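Local coordinates for protein putative glutathionylspermidine synthase (Methylobacillus flagellatus, PDB 3N6X) that is of unproven function but, as a putative glutathionylspermidine synthase with a circularly permuted ATP-grasp fold, probably acts as an ATP-dependent ligase, at residues V19-Y24 against A81-R86. Residues are numbered along the deposited sequence; the frame is centred on the assembly and turned at random.
Sequences VIRPIY and ASEWAR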
ATOM      1  N   VAL A  19      18.608 -22.138  15.323  1.00 92.57           N
ATOM      2  CA  VAL A  19      19.518 -21.859  14.203  1.00 91.29           C
ATOM      3  C   VAL A  19      19.100 -20.554  13.500  1.00 92.17           C
ATOM      4  O   VAL A  19      17.906 -20.309  13.323  1.00 92.29           O
ATOM      5  CB  VAL A  19      19.558 -23.050  13.191  1.00 95.13           C
ATOM      6  CG1 VAL A  19      20.747 -22.927  12.238  1.00 94.81           C
ATOM      7  CG2 VAL A  19      19.585 -24.394  13.914  1.00 95.05           C
ATOM      8  N   ILE A  20      20.081 -19.707  13.140  1.00 84.59           N
ATOM      9  CA  ILE A  20      19.817 -18.452  12.438  1.00 82.03           C
ATOM     10  C   ILE A  20      19.781 -18.725  10.932  1.00 80.34           C
ATOM     11  O   ILE A  20      20.622 -19.478  10.427  1.00 79.85           O
ATOM     12  CB  ILE A  20      20.873 -17.359  12.822  1.00 85.03           C
ATOM     13  CG1 ILE A  20      20.778 -16.999  14.319  1.00 85.53           C
ATOM     14  CG2 ILE A  20      20.736 -16.098  11.949  1.00 85.43           C
ATOM     15  CD1 ILE A  20      22.109 -16.641  14.961  1.00 92.70           C
ATOM     16  N   ARG A  21      18.778 -18.151  10.219  1.00 72.17           N
ATOM     17  CA  ARG A  21      18.668 -18.274   8.762  1.00 69.35           C
ATOM     18  C   ARG A  21      19.885 -17.589   8.114  1.00 67.93           C
ATOM     19  O   ARG A  21      20.276 -16.502   8.549  1.00 66.57           O
ATOM     20  CB  ARG A  21      17.358 -17.649   8.252  1.00 67.51           C
ATOM     21  CG  ARG A  21      16.171 -18.596   8.316  1.00 71.82           C
ATOM     22  CD  ARG A  21      14.888 -17.968   7.795  1.00 75.60           C
ATOM     23  NE  ARG A  21      14.865 -17.878   6.330  1.00 78.70           N
ATOM     24  CZ  ARG A  21      14.548 -16.773   5.654  1.00 83.08           C
ATOM     25  NH1 ARG A  21      14.236 -15.658   6.299  1.00 59.60           N
ATOM     26  NH2 ARG A  21      14.545 -16.780   4.327  1.00 70.74           N
ATOM     27  N   PRO A  22      20.533 -18.237   7.114  1.00 61.65           N
ATOM     28  CA  PRO A  22      21.754 -17.649   6.520  1.00 60.93           C
ATOM     29  C   PRO A  22      21.726 -16.133   6.294  1.00 63.52           C
ATOM     30  O   PRO A  22      22.724 -15.461   6.569  1.00 64.39           O
ATOM     31  CB  PRO A  22      21.909 -18.415   5.207  1.00 62.75           C
ATOM     32  CG  PRO A  22      21.312 -19.748   5.485  1.00 67.27           C
ATOM     33  CD  PRO A  22      20.219 -19.554   6.518  1.00 62.76           C
ATOM     34  N   ILE A  23      20.572 -15.589   5.838  1.00 56.26           N
ATOM     35  CA  ILE A  23      20.414 -14.162   5.537  1.00 54.30           C
ATOM     36  C   ILE A  23      20.645 -13.241   6.740  1.00 54.33           C
ATOM     37  O   ILE A  23      21.100 -12.114   6.563  1.00 52.14           O
ATOM     38  CB  ILE A  23      19.063 -13.871   4.805  1.00 57.02           C
ATOM     39  CG1 ILE A  23      19.115 -12.514   4.074  1.00 57.29           C
ATOM     40  CG2 ILE A  23      17.852 -13.973   5.761  1.00 56.19           C
ATOM     41  CD1 ILE A  23      18.248 -12.395   2.985  1.00 62.34           C
ATOM     42  N   TYR A  24      20.342 -13.717   7.952  1.00 50.19           N
ATOM     43  CA  TYR A  24      20.485 -12.922   9.171  1.00 49.18           C
ATOM     44  C   TYR A  24      21.796 -13.204   9.960  1.00 53.51           C
ATOM     45  O   TYR A  24      21.999 -12.610  11.024  1.00 53.41           O
ATOM     46  CB  TYR A  24      19.276 -13.142  10.072  1.00 49.40           C
ATOM     47  CG  TYR A  24      18.132 -12.193   9.809  1.00 49.70           C
ATOM     48  CD1 TYR A  24      18.087 -10.938  10.411  1.00 50.17           C
ATOM     49  CD2 TYR A  24      17.063 -12.566   8.995  1.00 50.08           C
ATOM     50  CE1 TYR A  24      17.013 -10.073  10.205  1.00 48.86           C
ATOM     51  CE2 TYR A  24      15.984 -11.707   8.777  1.00 50.61           C
ATOM     52  CZ  TYR A  24      15.970 -10.455   9.376  1.00 54.98           C
ATOM     53  OH  TYR A  24      14.914  -9.609   9.172  1.00 54.47           O
ATOM     54  N   ALA A  81      17.855 -11.470  -2.739  1.00 32.92           N
ATOM     55  CA  ALA A  81      17.656 -11.078  -4.124  1.00 33.77           C
ATOM     56  C   ALA A  81      16.674 -12.005  -4.838  1.00 39.16           C
ATOM     57  O   ALA A  81      15.901 -11.538  -5.668  1.00 38.91           O
ATOM     58  CB  ALA A  81      18.989 -11.063  -4.862  1.00 34.56           C
ATOM     59  N   SER A  82      16.688 -13.309  -4.508  1.00 37.03           N
ATOM     60  CA  SER A  82      15.800 -14.267  -5.174  1.00 37.24           C
ATOM     61  C   SER A  82      14.355 -14.185  -4.645  1.00 39.86           C
ATOM     62  O   SER A  82      13.415 -14.253  -5.445  1.00 38.52           O
ATOM     63  CB  SER A  82      16.360 -15.691  -5.104  1.00 40.72           C
ATOM     64  OG  SER A  82      16.341 -16.200  -3.782  1.00 53.95           O
ATOM     65  N   GLU A  83      14.180 -14.004  -3.311  1.00 36.55           N
ATOM     66  CA  GLU A  83      12.847 -13.788  -2.698  1.00 37.08           C
ATOM     67  C   GLU A  83      12.187 -12.538  -3.321  1.00 40.91           C
ATOM     68  O   GLU A  83      11.021 -12.586  -3.700  1.00 41.23           O
ATOM     69  CB  GLU A  83      12.953 -13.592  -1.162  1.00 38.56           C
ATOM     70  CG  GLU A  83      13.255 -14.869  -0.389  1.00 52.52           C
ATOM     71  CD  GLU A  83      13.690 -14.704   1.063  1.00 74.83           C
ATOM     72  OE1 GLU A  83      14.047 -13.571   1.464  1.00 62.34           O
ATOM     73  OE2 GLU A  83      13.735 -15.730   1.781  1.00 72.18           O
ATOM     74  N   TRP A  84      12.957 -11.432  -3.450  1.00 35.52           N
ATOM     75  CA  TRP A  84      12.441 -10.190  -4.014  1.00 33.79           C
ATOM     76  C   TRP A  84      12.106 -10.324  -5.489  1.00 37.03           C
ATOM     77  O   TRP A  84      11.103  -9.772  -5.925  1.00 35.46           O
ATOM     78  CB  TRP A  84      13.405  -9.025  -3.784  1.00 31.09           C
ATOM     79  CG  TRP A  84      12.883  -7.722  -4.313  1.00 30.80           C
ATOM     80  CD1 TRP A  84      13.260  -7.097  -5.466  1.00 33.10           C
ATOM     81  CD2 TRP A  84      11.814  -6.933  -3.757  1.00 30.28           C
ATOM     82  NE1 TRP A  84      12.569  -5.914  -5.607  1.00 32.18           N
ATOM     83  CE2 TRP A  84      11.645  -5.809  -4.596  1.00 33.55           C
ATOM     84  CE3 TRP A  84      11.009  -7.047  -2.607  1.00 31.66           C
ATOM     85  CZ2 TRP A  84      10.708  -4.800  -4.321  1.00 32.48           C
ATOM     86  CZ3 TRP A  84      10.121  -6.021  -2.305  1.00 32.91           C
ATOM     87  CH2 TRP A  84       9.966  -4.923  -3.165  1.00 33.36           C
ATOM     88  N   ALA A  85      12.929 -11.068  -6.260  1.00 33.80           N
ATOM     89  CA  ALA A  85      12.662 -11.283  -7.687  1.00 34.05           C
ATOM     90  C   ALA A  85      11.316 -12.015  -7.904  1.00 37.03           C
ATOM     91  O   ALA A  85      10.561 -11.642  -8.796  1.00 36.57           O
ATOM     92  CB  ALA A  85      13.804 -12.064  -8.332  1.00 34.73           C
ATOM     93  N   ARG A  86      10.991 -12.993  -7.040  1.00 33.80           N
ATOM     94  CA  ARG A  86       9.724 -13.739  -7.126  1.00 34.84           C
ATOM     95  C   ARG A  86       8.555 -12.832  -6.686  1.00 39.46           C
ATOM     96  O   ARG A  86       7.544 -12.729  -7.383  1.00 39.01           O
ATOM     97  CB  ARG A  86       9.804 -15.030  -6.265  1.00 37.44           C
ATOM     98  CG  ARG A  86       8.462 -15.750  -6.037  1.00 57.23           C
ATOM     99  CD  ARG A  86       8.234 -16.891  -7.019  1.00 72.28           C
ATOM    100  NE  ARG A  86       7.147 -17.769  -6.587  1.00 79.19           N
TER
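Arg21 and Glu83 reach for one another from opposite directions, and their meeting illustrates how one salt bridge can join a loop to a helix with little other contact. NH2 of Arg21 lies 2.9 Å from OE2 of Glu83. The carboxylate oxygen sits at the edge of the guanidinium, near its plane, yet the two flat groups are turned 31° apart. With an N-H...O angle of 129°, the hydrogen bond within the pair is weak and bent, so the attraction is probably largely electrostatic. A bend at chi3 (75°) in the Arg21 chain turns the guanidinium so that its NH2 edge faces Glu83.

The charges are shared more widely. Arg21 also pairs through NE with Glu154 and donates from NH1 to the carbonyl of Glu12, while OE2 of Glu83 takes a second salt bridge from Arg151. The negative charge of this oxygen, which both NH2 groups share, probably offsets the repulsion between Arg21 and Arg151. Glu83 OE1 accepts the backbone N-H of Ser80, which helps fix the carboxylate's rotation.

Within the loop, CG2 of Ile23 packs 3.9 Å above one guanidinium face of Arg21, toward its rim.

Residues 19-24 lie in the loop that precedes helix 25-33, and Glu83 stands in the first turn of helix 81-105, just after strand 77-79. Arg151, at the end of strand 144-151, connects the bridge to the mixed sheet that also includes strand 77-79.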